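Local coordinates for protein gamma-glutamyltransferase 1 Threonine peptidase. MEROPS family T03 (Pseudomonas nitroreducens, PDB 7D9E) that probably transfers the gamma-glutamyl group of substrates to amines, amino acids or water, as a two-subunit N-terminal nucleophile (Ntn) enzyme, at residues R94-K99 with V243-K248. Residues are numbered along the deposited sequence; the frame is centred on the assembly and turned at random.
Sequences REIAPK and VDYQAK. With DON (6-diazenyl-5-oxo-L-norleucine), chain D.
I96 and Y245 face each other with CA atoms 7.7 Å apart, where the loop 94-99 runs past segment 243-248 as it leaves the end of helix 239-244; the CA spacing widens to 9.9 Å at K99–D244, so that side chains rather than paired backbones make the contact. Y245 has the largest share, 81 Å² of its surface. Its CG lies anti to the backbone N (chi1 -174°), which directs the ring at segment 94-99, and OH donates to the carbonyl O of R94 over 2.7 Å. That donor sits above the carbonyl plane, 51° out of it, at a C=O...donor angle of 124°, while the oxygen lies at the ring edge. Beside the bond, CG1 of I96 comes to the ring edge, in the ring plane, and I96 CD1 lies 3.8 Å from Y245 CD1; V127 touches both side chains. Farther along, K99 bends at its last torsion to bring NZ 2.8 Å from OD2 of D244, on that oxygen's anti lone pair. This salt bridge joins two exposed residues, whereas Y245 and R94 are buried.

The R94 side chain leaves on the side away from Y245, and its guanidinium reaches the carboxylate O of the inhibitor DON through weak bonds from NH1 (3.0 Å) and NH2 (3.3 Å). It is also salt-bridged to D43 and E40 of the other chain, and both acids bond DON as well. A phenylalanine in place of Y245 would probably keep much of the I96 packing but leave the R94 carbonyl without its hydroxyl donor and the R94 backbone less firmly placed. The chemistry is consistent with Y245 acting as a second-shell residue that helps set the R94 main chain, while the arginine's charge, held mainly by D43 and E40 of the other chain, probably also favours the carboxylate in what is likely the gamma-glutamyl pocket.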
ATOM      1  N   ARG A  94     -10.176   3.711   0.475  1.00 15.56           N
ATOM      2  CA  ARG A  94      -9.643   3.610   1.819  1.00 15.20           C
ATOM      3  C   ARG A  94     -10.776   3.522   2.832  1.00 15.29           C
ATOM      4  O   ARG A  94     -11.847   4.108   2.654  1.00 16.67           O
ATOM      5  CB  ARG A  94      -8.821   4.883   2.076  1.00 18.01           C
ATOM      6  CG  ARG A  94      -8.114   5.041   3.421  1.00 20.94           C
ATOM      7  CD  ARG A  94      -7.057   4.045   3.657  1.00 20.60           C
ATOM      8  NE  ARG A  94      -6.054   4.540   4.622  1.00 19.18           N
ATOM      9  CZ  ARG A  94      -5.047   3.797   5.055  1.00 16.83           C
ATOM     10  NH1 ARG A  94      -4.927   2.573   4.605  1.00 18.51           N
ATOM     11  NH2 ARG A  94      -4.184   4.270   5.947  1.00 17.71           N
ATOM     12  N   GLU A  95     -10.536   2.759   3.890  1.00 15.52           N
ATOM     13  CA  GLU A  95     -11.544   2.675   4.937  1.00 16.15           C
ATOM     14  C   GLU A  95     -11.778   4.030   5.590  1.00 19.23           C
ATOM     15  O   GLU A  95     -10.922   4.913   5.590  1.00 17.41           O
ATOM     16  CB  GLU A  95     -11.066   1.715   6.016  1.00 17.88           C
ATOM     17  CG  GLU A  95     -10.855   0.299   5.550  1.00 17.90           C
ATOM     18  CD  GLU A  95      -9.387   0.004   5.292  1.00 18.82           C
ATOM     19  OE1 GLU A  95      -8.728   0.837   4.625  1.00 19.75           O
ATOM     20  OE2 GLU A  95      -8.867  -1.027   5.792  1.00 18.96           O
ATOM     21  N   ILE A  96     -12.954   4.161   6.209  1.00 17.46           N
ATOM     22  CA  ILE A  96     -13.318   5.344   6.981  1.00 19.13           C
ATOM     23  C   ILE A  96     -13.554   4.939   8.431  1.00 17.74           C
ATOM     24  O   ILE A  96     -13.985   3.818   8.724  1.00 18.68           O
ATOM     25  CB  ILE A  96     -14.534   6.122   6.432  1.00 21.26           C
ATOM     26  CG1 ILE A  96     -15.755   5.235   6.335  1.00 20.68           C
ATOM     27  CG2 ILE A  96     -14.223   6.728   5.041  1.00 20.80           C
ATOM     28  CD1 ILE A  96     -16.982   5.958   5.821  1.00 26.78           C
ATOM     29  N   ALA A  97     -13.289   5.867   9.346  1.00 18.86           N
ATOM     30  CA  ALA A  97     -13.610   5.612  10.745  1.00 19.07           C
ATOM     31  C   ALA A  97     -15.121   5.461  10.914  1.00 19.34           C
ATOM     32  O   ALA A  97     -15.891   6.226  10.318  1.00 20.02           O
ATOM     33  CB  ALA A  97     -13.153   6.776  11.629  1.00 19.09           C
ATOM     34  N   PRO A  98     -15.575   4.509  11.740  1.00 19.23           N
ATOM     35  CA  PRO A  98     -17.009   4.425  12.052  1.00 18.34           C
ATOM     36  C   PRO A  98     -17.543   5.701  12.681  1.00 20.88           C
ATOM     37  O   PRO A  98     -16.819   6.496  13.284  1.00 21.24           O
ATOM     38  CB  PRO A  98     -17.119   3.215  12.997  1.00 19.09           C
ATOM     39  CG  PRO A  98     -15.743   2.591  13.046  1.00 23.21           C
ATOM     40  CD  PRO A  98     -14.776   3.411  12.311  1.00 20.48           C
ATOM     41  N   LYS A  99     -18.850   5.904  12.503  1.00 21.43           N
ATOM     42  CA  LYS A  99     -19.498   7.105  13.012  1.00 23.19           C
ATOM     43  C   LYS A  99     -19.350   7.220  14.522  1.00 22.79           C
ATOM     44  O   LYS A  99     -19.338   8.330  15.064  1.00 25.42           O
ATOM     45  CB  LYS A  99     -20.975   7.076  12.623  1.00 22.32           C
ATOM     46  CG  LYS A  99     -21.175   7.316  11.118  1.00 25.93           C
ATOM     47  CD  LYS A  99     -22.618   7.154  10.691  1.00 29.92           C
ATOM     48  CE  LYS A  99     -22.742   7.028   9.184  1.00 39.86           C
ATOM     49  NZ  LYS A  99     -22.341   8.287   8.486  1.00 44.42           N
ATOM     50  N   VAL A 243     -23.952   1.579   4.728  1.00 23.10           N
ATOM     51  CA  VAL A 243     -24.739   2.182   3.654  1.00 26.10           C
ATOM     52  C   VAL A 243     -24.171   3.541   3.261  1.00 27.33           C
ATOM     53  O   VAL A 243     -24.347   3.978   2.119  1.00 31.34           O
ATOM     54  CB  VAL A 243     -26.244   2.277   3.995  1.00 30.49           C
ATOM     55  CG1 VAL A 243     -26.815   0.894   4.284  1.00 32.70           C
ATOM     56  CG2 VAL A 243     -26.468   3.240   5.127  1.00 35.61           C
ATOM     57  N   ASP A 244     -23.463   4.214   4.162  1.00 24.76           N
ATOM     58  CA  ASP A 244     -22.907   5.526   3.855  1.00 27.32           C
ATOM     59  C   ASP A 244     -21.531   5.465   3.190  1.00 25.72           C
ATOM     60  O   ASP A 244     -21.057   6.505   2.708  1.00 27.06           O
ATOM     61  CB  ASP A 244     -22.845   6.405   5.113  1.00 30.93           C
ATOM     62  CG  ASP A 244     -24.223   6.881   5.568  1.00 36.49           C
ATOM     63  OD1 ASP A 244     -25.219   6.591   4.871  1.00 42.04           O
ATOM     64  OD2 ASP A 244     -24.320   7.541   6.626  1.00 42.86           O
ATOM     65  N   TYR A 245     -20.891   4.290   3.126  1.00 22.37           N
ATOM     66  CA  TYR A 245     -19.553   4.215   2.551  1.00 22.40           C
ATOM     67  C   TYR A 245     -19.568   4.594   1.069  1.00 21.86           C
ATOM     68  O   TYR A 245     -20.389   4.096   0.293  1.00 23.64           O
ATOM     69  CB  TYR A 245     -18.935   2.814   2.710  1.00 20.05           C
ATOM     70  CG  TYR A 245     -17.503   2.891   2.219  1.00 20.25           C
ATOM     71  CD1 TYR A 245     -16.505   3.408   3.021  1.00 20.90           C
ATOM     72  CD2 TYR A 245     -17.186   2.592   0.898  1.00 18.82           C
ATOM     73  CE1 TYR A 245     -15.206   3.562   2.536  1.00 20.32           C
ATOM     74  CE2 TYR A 245     -15.911   2.760   0.413  1.00 19.01           C
ATOM     75  CZ  TYR A 245     -14.934   3.245   1.233  1.00 19.66           C
ATOM     76  OH  TYR A 245     -13.654   3.423   0.723  1.00 19.20           O
ATOM     77  N   GLN A 246     -18.620   5.443   0.664  1.00 21.54           N
ATOM     78  CA  GLN A 246     -18.438   5.783  -0.739  1.00 22.37           C
ATOM     79  C   GLN A 246     -16.946   5.749  -1.058  1.00 20.60           C
ATOM     80  O   GLN A 246     -16.132   6.296  -0.310  1.00 22.59           O
ATOM     81  CB  GLN A 246     -18.990   7.181  -1.040  1.00 22.85           C
ATOM     82  CG  GLN A 246     -20.492   7.251  -0.909  1.00 27.21           C
ATOM     83  N   ALA A 247     -16.590   5.109  -2.159  1.00 21.55           N
ATOM     84  CA  ALA A 247     -15.270   5.333  -2.722  1.00 18.42           C
ATOM     85  C   ALA A 247     -15.283   6.690  -3.419  1.00 21.12           C
ATOM     86  O   ALA A 247     -16.336   7.215  -3.791  1.00 24.79           O
ATOM     87  CB  ALA A 247     -14.918   4.231  -3.706  1.00 21.81           C
ATOM     88  N   LYS A 248     -14.097   7.267  -3.587  1.00 20.43           N
ATOM     89  CA  LYS A 248     -14.003   8.605  -4.153  1.00 19.80           C
ATOM     90  C   LYS A 248     -12.988   8.632  -5.278  1.00 17.96           C
ATOM     91  O   LYS A 248     -11.843   8.218  -5.093  1.00 19.36           O
ATOM     92  CB  LYS A 248     -13.568   9.610  -3.076  1.00 22.47           C
ATOM     93  CG  LYS A 248     -14.612   9.809  -1.975  1.00 30.38           C
ATOM     94  CD  LYS A 248     -14.107  10.754  -0.892  1.00 32.95           C
TER
HETATM   95  O   DON D 701      -1.953   2.332   4.576  1.00 17.87           O
HETATM   96  C   DON D 701      -0.709   2.194   5.069  1.00 21.56           C
HETATM   97  OXT DON D 701       0.143   3.028   4.781  1.00 21.60           O
HETATM   98  CA  DON D 701      -0.547   0.896   5.837  1.00 25.06           C
HETATM   99  N   DON D 701      -1.744   0.562   6.576  1.00 20.83           N
HETATM  100  CB  DON D 701      -0.067  -0.080   4.740  1.00 24.65           C
HETATM  101  C1E DON D 701      -0.012  -1.496   5.229  1.00 31.15           C
HETATM  102  C1D DON D 701       0.720  -2.309   4.193  1.00 41.76           C
HETATM  103  O1J DON D 701       1.123  -1.816   3.128  1.00 54.71           O